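PDB 3RFI: Asp from Solanum tuberosum, which is the saposin-like plant-specific insert of an aspartic protease and probably interacts with lipid membranes. Local coordinates for residues A[27-36]-A[76-87]. Sequence-based numbering, arbitrary orientation.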
loop_
_atom_site.group_PDB
_atom_site.type_symbol
_atom_site.label_atom_id
_atom_site.label_comp_id
_atom_site.label_asym_id
_atom_site.label_seq_id
_atom_site.Cartn_x
_atom_site.Cartn_y
_atom_site.Cartn_z
ATOM N N VAL A 27 0.633 2.288 -2.776
ATOM C CA VAL A 27 0.494 3.474 -1.984
ATOM C C VAL A 27 -0.162 4.615 -2.813
ATOM O O VAL A 27 -1.160 5.221 -2.370
ATOM C CB VAL A 27 1.822 3.881 -1.338
ATOM C CG1 VAL A 27 1.657 5.202 -0.535
ATOM C CG2 VAL A 27 2.289 2.804 -0.364
ATOM N N SER A 28 0.360 4.877 -4.006
ATOM C CA SER A 28 -0.124 5.987 -4.833
ATOM C C SER A 28 -1.492 5.718 -5.445
ATOM O O SER A 28 -2.226 6.680 -5.818
ATOM C CB SER A 28 0.887 6.332 -5.933
ATOM O OG SER A 28 1.983 7.017 -5.342
ATOM N N GLY A 29 -1.853 4.430 -5.522
ATOM C CA GLY A 29 -3.158 4.042 -6.053
ATOM C C GLY A 29 -4.279 4.285 -5.037
ATOM O O GLY A 29 -5.437 4.371 -5.402
ATOM N N VAL A 30 -3.968 4.442 -3.771
ATOM C CA VAL A 30 -5.065 4.747 -2.825
ATOM C C VAL A 30 -5.724 6.104 -3.106
ATOM O O VAL A 30 -5.038 7.082 -3.353
ATOM C CB VAL A 30 -4.720 4.497 -1.381
ATOM C CG1 VAL A 30 -3.315 4.552 -1.098
ATOM C CG2 VAL A 30 -5.504 5.434 -0.428
ATOM N N ARG A 31 -7.053 6.150 -3.129
ATOM C CA ARG A 31 -7.736 7.411 -3.442
ATOM C C ARG A 31 -8.512 7.814 -2.230
ATOM O O ARG A 31 -9.458 7.148 -1.895
ATOM C CB ARG A 31 -8.680 7.254 -4.636
ATOM C CG ARG A 31 -7.924 7.084 -5.977
ATOM C CD ARG A 31 -8.827 6.436 -7.030
ATOM N NE ARG A 31 -9.395 5.143 -6.602
ATOM C CZ ARG A 31 -9.632 4.106 -7.420
ATOM N NH1 ARG A 31 -9.332 4.174 -8.725
ATOM N NH2 ARG A 31 -10.162 2.987 -6.930
ATOM N N PRO A 32 -8.069 8.883 -1.541
ATOM C CA PRO A 32 -8.707 9.322 -0.298
ATOM C C PRO A 32 -10.186 9.445 -0.509
ATOM O O PRO A 32 -10.960 9.066 0.349
ATOM C CB PRO A 32 -8.081 10.720 -0.096
ATOM C CG PRO A 32 -6.700 10.432 -0.502
ATOM C CD PRO A 32 -6.887 9.717 -1.841
ATOM N N ASP A 33 -10.598 10.004 -1.635
ATOM C CA ASP A 33 -12.030 10.179 -1.823
ATOM C C ASP A 33 -12.853 8.906 -1.899
ATOM O O ASP A 33 -13.978 8.834 -1.386
ATOM C CB ASP A 33 -12.362 11.150 -2.952
ATOM C CG ASP A 33 -11.916 10.677 -4.313
ATOM O OD1 ASP A 33 -12.385 11.298 -5.277
ATOM O OD2 ASP A 33 -11.091 9.743 -4.458
ATOM N N GLN A 34 -12.262 7.897 -2.510
ATOM C CA GLN A 34 -12.892 6.595 -2.675
ATOM C C GLN A 34 -12.933 5.888 -1.334
ATOM O O GLN A 34 -13.936 5.276 -0.988
ATOM C CB GLN A 34 -12.033 5.756 -3.628
ATOM C CG GLN A 34 -12.805 4.909 -4.455
ATOM C CD GLN A 34 -13.823 5.689 -5.293
ATOM O OE1 GLN A 34 -13.472 6.563 -6.118
ATOM N NE2 GLN A 34 -15.095 5.368 -5.086
ATOM N N VAL A 35 -11.822 5.951 -0.610
ATOM C CA VAL A 35 -11.723 5.298 0.687
ATOM C C VAL A 35 -12.734 5.978 1.617
ATOM O O VAL A 35 -13.520 5.307 2.263
ATOM C CB VAL A 35 -10.328 5.477 1.307
ATOM C CG1 VAL A 35 -10.341 4.949 2.730
ATOM C CG2 VAL A 35 -9.308 4.655 0.567
ATOM N N CYS A 36 -12.751 7.310 1.601
ATOM C CA CYS A 36 -13.710 8.081 2.426
ATOM C C CYS A 36 -15.168 7.887 2.048
ATOM O O CYS A 36 -16.040 7.871 2.913
ATOM C CB CYS A 36 -13.294 9.523 2.364
ATOM S SG CYS A 36 -11.745 9.639 3.330
ATOM N N CYS A 76 -11.544 13.230 6.660
ATOM C CA CYS A 76 -11.246 11.881 6.304
ATOM C C CYS A 76 -10.195 11.895 5.181
ATOM O O CYS A 76 -9.282 11.078 5.180
ATOM C CB CYS A 76 -12.522 11.205 5.742
ATOM S SG CYS A 76 -12.290 9.470 5.294
ATOM N N GLU A 77 -10.402 12.705 4.149
ATOM C CA GLU A 77 -9.481 12.659 3.032
ATOM C C GLU A 77 -8.057 13.100 3.496
ATOM O O GLU A 77 -7.077 12.516 3.072
ATOM C CB GLU A 77 -9.934 13.616 1.959
ATOM C CG GLU A 77 -11.071 12.925 1.135
ATOM C CD GLU A 77 -11.791 13.833 0.186
ATOM O OE1 GLU A 77 -12.458 13.283 -0.714
ATOM O OE2 GLU A 77 -11.750 15.066 0.352
ATOM N N MET A 78 -7.993 14.093 4.358
ATOM C CA MET A 78 -6.710 14.517 4.968
ATOM C C MET A 78 -6.101 13.377 5.720
ATOM O O MET A 78 -4.895 13.145 5.552
ATOM C CB MET A 78 -6.903 15.688 5.921
ATOM C CG MET A 78 -6.894 17.036 5.306
ATOM S SD MET A 78 -7.486 18.362 6.365
ATOM C CE MET A 78 -7.465 17.571 7.958
ATOM N N ALA A 79 -6.908 12.637 6.510
ATOM C CA ALA A 79 -6.399 11.493 7.217
ATOM C C ALA A 79 -5.845 10.436 6.239
ATOM O O ALA A 79 -4.804 9.890 6.531
ATOM C CB ALA A 79 -7.411 10.873 8.169
ATOM N N VAL A 80 -6.543 10.138 5.133
ATOM C CA VAL A 80 -6.077 9.141 4.154
ATOM C C VAL A 80 -4.786 9.611 3.482
ATOM O O VAL A 80 -3.862 8.834 3.332
ATOM C CB VAL A 80 -7.134 8.762 3.089
ATOM C CG1 VAL A 80 -6.558 7.784 2.011
ATOM C CG2 VAL A 80 -8.354 8.078 3.828
ATOM N N VAL A 81 -4.731 10.865 3.062
ATOM C CA VAL A 81 -3.447 11.398 2.548
ATOM C C VAL A 81 -2.307 11.201 3.582
ATOM O O VAL A 81 -1.190 10.822 3.247
ATOM C CB VAL A 81 -3.620 12.910 2.246
ATOM C CG1 VAL A 81 -2.249 13.578 2.008
ATOM C CG2 VAL A 81 -4.585 13.071 1.104
ATOM N N TRP A 82 -2.575 11.457 4.838
ATOM C CA TRP A 82 -1.525 11.214 5.817
ATOM C C TRP A 82 -1.219 9.738 6.012
ATOM O O TRP A 82 -0.067 9.406 6.296
ATOM C CB TRP A 82 -1.887 11.861 7.119
ATOM C CG TRP A 82 -1.694 13.339 7.050
ATOM C CD1 TRP A 82 -0.798 14.022 6.235
ATOM C CD2 TRP A 82 -2.332 14.317 7.854
ATOM N NE1 TRP A 82 -0.848 15.358 6.520
ATOM C CE2 TRP A 82 -1.789 15.574 7.495
ATOM C CE3 TRP A 82 -3.337 14.267 8.841
ATOM C CZ2 TRP A 82 -2.192 16.756 8.100
ATOM C CZ3 TRP A 82 -3.698 15.435 9.481
ATOM C CH2 TRP A 82 -3.158 16.675 9.078
ATOM N N MET A 83 -2.248 8.856 5.907
ATOM C CA MET A 83 -1.992 7.416 5.937
ATOM C C MET A 83 -1.075 7.025 4.800
ATOM O O MET A 83 -0.160 6.240 5.013
ATOM C CB MET A 83 -3.277 6.583 5.884
ATOM C CG MET A 83 -4.119 6.836 7.133
ATOM S SD MET A 83 -5.665 5.972 6.822
ATOM C CE MET A 83 -6.552 6.375 8.308
ATOM N N GLN A 84 -1.341 7.543 3.613
ATOM C CA GLN A 84 -0.502 7.230 2.465
ATOM C C GLN A 84 0.901 7.707 2.682
ATOM O O GLN A 84 1.825 7.055 2.217
ATOM C CB GLN A 84 -1.003 7.902 1.206
ATOM C CG GLN A 84 -2.297 7.217 0.643
ATOM C CD GLN A 84 -2.888 8.048 -0.496
ATOM O OE1 GLN A 84 -3.572 9.031 -0.234
ATOM N NE2 GLN A 84 -2.555 7.702 -1.763
ATOM N N ASN A 85 1.038 8.863 3.322
ATOM C CA ASN A 85 2.392 9.378 3.558
ATOM C C ASN A 85 3.144 8.495 4.555
ATOM O O ASN A 85 4.361 8.285 4.346
ATOM C CB ASN A 85 2.388 10.793 4.084
ATOM C CG ASN A 85 3.692 11.482 3.819
ATOM O OD1 ASN A 85 4.029 11.721 2.688
ATOM N ND2 ASN A 85 4.430 11.834 4.880
ATOM N N GLN A 86 2.456 7.973 5.580
ATOM C CA GLN A 86 3.075 7.009 6.496
ATOM C C GLN A 86 3.513 5.801 5.682
ATOM O O GLN A 86 4.597 5.248 5.883
ATOM C CB GLN A 86 2.162 6.586 7.646
ATOM C CG GLN A 86 2.894 6.149 8.924
ATOM C CD GLN A 86 3.550 4.872 8.788
ATOM O OE1 GLN A 86 4.742 4.706 9.154
ATOM N NE2 GLN A 86 2.817 3.912 8.247
ATOM N N LEU A 87 2.728 5.413 4.703
ATOM C CA LEU A 87 3.060 4.169 4.012
ATOM C C LEU A 87 4.307 4.329 3.131
ATOM O O LEU A 87 4.932 3.326 2.781
ATOM C CB LEU A 87 1.874 3.713 3.165
ATOM C CG LEU A 87 0.706 3.197 3.976
ATOM C CD1 LEU A 87 -0.279 2.583 2.993
ATOM C CD2 LEU A 87 1.237 2.157 4.970
#
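The amide nitrogen NE2 of Gln84 donates a nearly straight hydrogen bond to the carbonyl oxygen O of Val27, 2.9 Å at an N-H...O angle of 171°, although the exact place of that oxygen is less certain. Gln84 gets there because its chain is extended beyond CG, reaching from helix 76-87 to the last turn of helix 6-29. Its other amide atom, OE1, lies 3.4 Å from CG of Pro32, with the two side chains crossing at about a right angle. Replacing Gln84 by an alanine would probably leave the Val27 carbonyl without this donor and open a gap beside the Pro32 ring.

Pro32, in the first turn of helix 32-38, is a knob in the hole formed by Glu77, Val80, Val81 and Gln84. Its CG sits 3.7 Å from CG2 of Val81. Val80 divides its branches: CG1 meets CG2 of Val30 at 3.5 Å, whereas CG2 faces CG1 of Val35 and the sulfur of Cys36. At the margin, OE1 of Glu77 approaches CB of Asp33 but stays 5.0 Å from OD1 of Asp33.

Beyond the knob, the Cys36 and Cys76 SG atoms form a disulfide with chi3 -92°, close to the relaxed right-angle twist. The axes of segments 32-36 and 76-87 approach to 8.6 Å, their N-to-C directions 120° apart. Cys42–Cys73 is a second tie near this end, and Cys11–Cys104 links helix 6-29 to helix 90-104. Three disulfides in a small all-helical chain mark the saposin-like fold; region 2 (9-42) preceding region 1 (71-108) is consistent with the swapped saposin halves of plant-specific inserts.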